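Local coordinates for protein leucine aminopeptidase 2 (Saccharomyces cerevisiae, PDB 2XQ0) that cleaves amino-terminal residues from peptides, preferring di- and tripeptides, as a zinc-dependent M1-family aminopeptidase that also shows weak epoxide hydrolase activity in vitro, at residues A[28-33]-A[52-57]. Numbering follows the deposited sequence.
Sequences FAVLHT and FQLKKL
A29 and K55 form an antiparallel hydrogen-bonded pair: A29 N donates to K55 O at 2.8 Å, and K55 N returns a bond to A29 O. Further along, Q53 O accepts L31 N at 2.9 Å and, weakly, H32 N at 3.5 Å. Two residues thus face one, the signature of a classic beta bulge, and regular pairing resumes where Q53 N donates to H32 O. L57 can be followed from CB outward; the contacts begin at CG. Its first torsion (chi1 -54°) sets CG anti to the carbonyl carbon. CG lies over the F28 backbone, 3.7 Å from F28 C. CD1 reaches F28 O at 3.6 Å, whereas CD2 turns to A29 CB at 3.9 Å. Shortening this side chain to an alanine would probably uncover the F28 carbonyl and cost the A29 methyl its contact with CD2. On the face that carries F28, V30, T33, F52 and L54, V30 CG2 packs beside L54 CD2 at 3.6 Å, while T33 OG1 approaches the F52 ring edge at CD1, 3.4 Å away, and hydrogen-bonds S165. Strands 28-40 and 45-56, adjacent in sequence and antiparallel, make a bulged beta hairpin within the large sheet of the M1 N-terminal domain.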
loop_
_atom_site.group_PDB
_atom_site.type_symbol
_atom_site.label_atom_id
_atom_site.label_comp_id
_atom_site.label_asym_id
_atom_site.label_seq_id
_atom_site.Cartn_x
_atom_site.Cartn_y
_atom_site.Cartn_z
ATOM N N PHE A 28 -26.142 11.305 -7.970
ATOM C CA PHE A 28 -26.759 9.993 -7.874
ATOM C C PHE A 28 -26.350 9.294 -6.594
ATOM O O PHE A 28 -25.300 9.587 -6.024
ATOM C CB PHE A 28 -26.336 9.111 -9.053
ATOM C CG PHE A 28 -26.648 9.698 -10.392
ATOM C CD1 PHE A 28 -27.867 9.459 -10.999
ATOM C CD2 PHE A 28 -25.718 10.491 -11.048
ATOM C CE1 PHE A 28 -28.158 10.002 -12.235
ATOM C CE2 PHE A 28 -26.006 11.045 -12.284
ATOM C CZ PHE A 28 -27.223 10.792 -12.883
ATOM N N ALA A 29 -27.187 8.366 -6.145
ATOM C CA ALA A 29 -26.818 7.460 -5.075
ATOM C C ALA A 29 -26.632 6.087 -5.695
ATOM O O ALA A 29 -27.471 5.648 -6.479
ATOM C CB ALA A 29 -27.900 7.417 -4.029
ATOM N N VAL A 30 -25.538 5.416 -5.364
ATOM C CA VAL A 30 -25.315 4.068 -5.868
ATOM C C VAL A 30 -25.743 3.081 -4.800
ATOM O O VAL A 30 -25.071 2.908 -3.790
ATOM C CB VAL A 30 -23.852 3.812 -6.278
ATOM C CG1 VAL A 30 -23.686 2.372 -6.751
ATOM C CG2 VAL A 30 -23.433 4.762 -7.371
ATOM N N LEU A 31 -26.880 2.440 -5.040
ATOM C CA LEU A 31 -27.489 1.541 -4.069
ATOM C C LEU A 31 -26.930 0.127 -4.136
ATOM O O LEU A 31 -26.952 -0.588 -3.146
ATOM C CB LEU A 31 -28.999 1.511 -4.286
ATOM C CG LEU A 31 -29.581 2.930 -4.338
ATOM C CD1 LEU A 31 -31.073 2.900 -4.574
ATOM C CD2 LEU A 31 -29.219 3.686 -3.058
ATOM N N HIS A 32 -26.443 -0.280 -5.307
ATOM C CA HIS A 32 -25.874 -1.617 -5.475
ATOM C C HIS A 32 -25.152 -1.716 -6.809
ATOM O O HIS A 32 -25.560 -1.077 -7.786
ATOM C CB HIS A 32 -26.961 -2.695 -5.401
ATOM C CG HIS A 32 -26.412 -4.089 -5.427
ATOM N ND1 HIS A 32 -25.818 -4.672 -4.330
ATOM C CD2 HIS A 32 -26.334 -5.000 -6.428
ATOM C CE1 HIS A 32 -25.399 -5.884 -4.648
ATOM N NE2 HIS A 32 -25.699 -6.107 -5.917
ATOM N N THR A 33 -24.089 -2.514 -6.844
ATOM C CA THR A 33 -23.298 -2.757 -8.056
ATOM C C THR A 33 -23.101 -4.248 -8.289
ATOM O O THR A 33 -22.608 -4.968 -7.419
ATOM C CB THR A 33 -21.898 -2.131 -7.964
ATOM O OG1 THR A 33 -22.012 -0.737 -7.667
ATOM C CG2 THR A 33 -21.133 -2.313 -9.277
ATOM N N PHE A 52 -25.669 -1.269 -12.221
ATOM C CA PHE A 52 -25.845 -0.408 -11.058
ATOM C C PHE A 52 -27.329 -0.201 -10.791
ATOM O O PHE A 52 -28.116 0.057 -11.721
ATOM C CB PHE A 52 -25.249 0.975 -11.310
ATOM C CG PHE A 52 -23.776 0.965 -11.603
ATOM C CD1 PHE A 52 -22.852 0.852 -10.577
ATOM C CD2 PHE A 52 -23.313 1.106 -12.901
ATOM C CE1 PHE A 52 -21.502 0.872 -10.844
ATOM C CE2 PHE A 52 -21.963 1.111 -13.174
ATOM C CZ PHE A 52 -21.057 0.992 -12.142
ATOM N N GLN A 53 -27.710 -0.276 -9.525
ATOM C CA GLN A 53 -29.006 0.220 -9.101
ATOM C C GLN A 53 -28.715 1.631 -8.610
ATOM O O GLN A 53 -27.921 1.821 -7.684
ATOM C CB GLN A 53 -29.586 -0.620 -7.964
ATOM C CG GLN A 53 -29.633 -2.109 -8.222
ATOM C CD GLN A 53 -30.575 -2.462 -9.335
ATOM O OE1 GLN A 53 -31.566 -1.763 -9.571
ATOM N NE2 GLN A 53 -30.280 -3.553 -10.037
ATOM N N LEU A 54 -29.332 2.621 -9.245
ATOM C CA LEU A 54 -29.037 4.020 -8.938
ATOM C C LEU A 54 -30.267 4.798 -8.502
ATOM O O LEU A 54 -31.402 4.401 -8.783
ATOM C CB LEU A 54 -28.417 4.716 -10.151
ATOM C CG LEU A 54 -27.129 4.150 -10.738
ATOM C CD1 LEU A 54 -26.674 5.020 -11.911
ATOM C CD2 LEU A 54 -26.052 4.065 -9.667
ATOM N N LYS A 55 -30.031 5.918 -7.821
ATOM C CA LYS A 55 -31.101 6.845 -7.484
ATOM C C LYS A 55 -30.679 8.275 -7.794
ATOM O O LYS A 55 -29.654 8.753 -7.301
ATOM C CB LYS A 55 -31.510 6.711 -6.017
ATOM C CG LYS A 55 -32.657 7.628 -5.591
ATOM C CD LYS A 55 -33.212 7.234 -4.221
ATOM C CE LYS A 55 -32.127 7.249 -3.141
ATOM N NZ LYS A 55 -32.602 6.717 -1.824
ATOM N N LYS A 56 -31.468 8.950 -8.627
ATOM C CA LYS A 56 -31.246 10.356 -8.929
ATOM C C LYS A 56 -31.425 11.169 -7.653
ATOM O O LYS A 56 -32.414 11.004 -6.937
ATOM C CB LYS A 56 -32.244 10.858 -9.978
ATOM C CG LYS A 56 -32.289 10.055 -11.269
ATOM C CD LYS A 56 -33.265 10.678 -12.268
ATOM C CE LYS A 56 -33.537 9.753 -13.446
ATOM N NZ LYS A 56 -34.290 10.454 -14.525
ATOM N N LEU A 57 -30.466 12.043 -7.372
ATOM C CA LEU A 57 -30.571 12.948 -6.241
ATOM C C LEU A 57 -31.051 14.318 -6.739
ATOM O O LEU A 57 -30.766 14.717 -7.873
ATOM C CB LEU A 57 -29.228 13.057 -5.514
ATOM C CG LEU A 57 -28.563 11.749 -5.042
ATOM C CD1 LEU A 57 -27.246 12.041 -4.348
ATOM C CD2 LEU A 57 -29.475 10.959 -4.119
HETATM O O HOH W 1 -27.189 -3.650 -9.429
#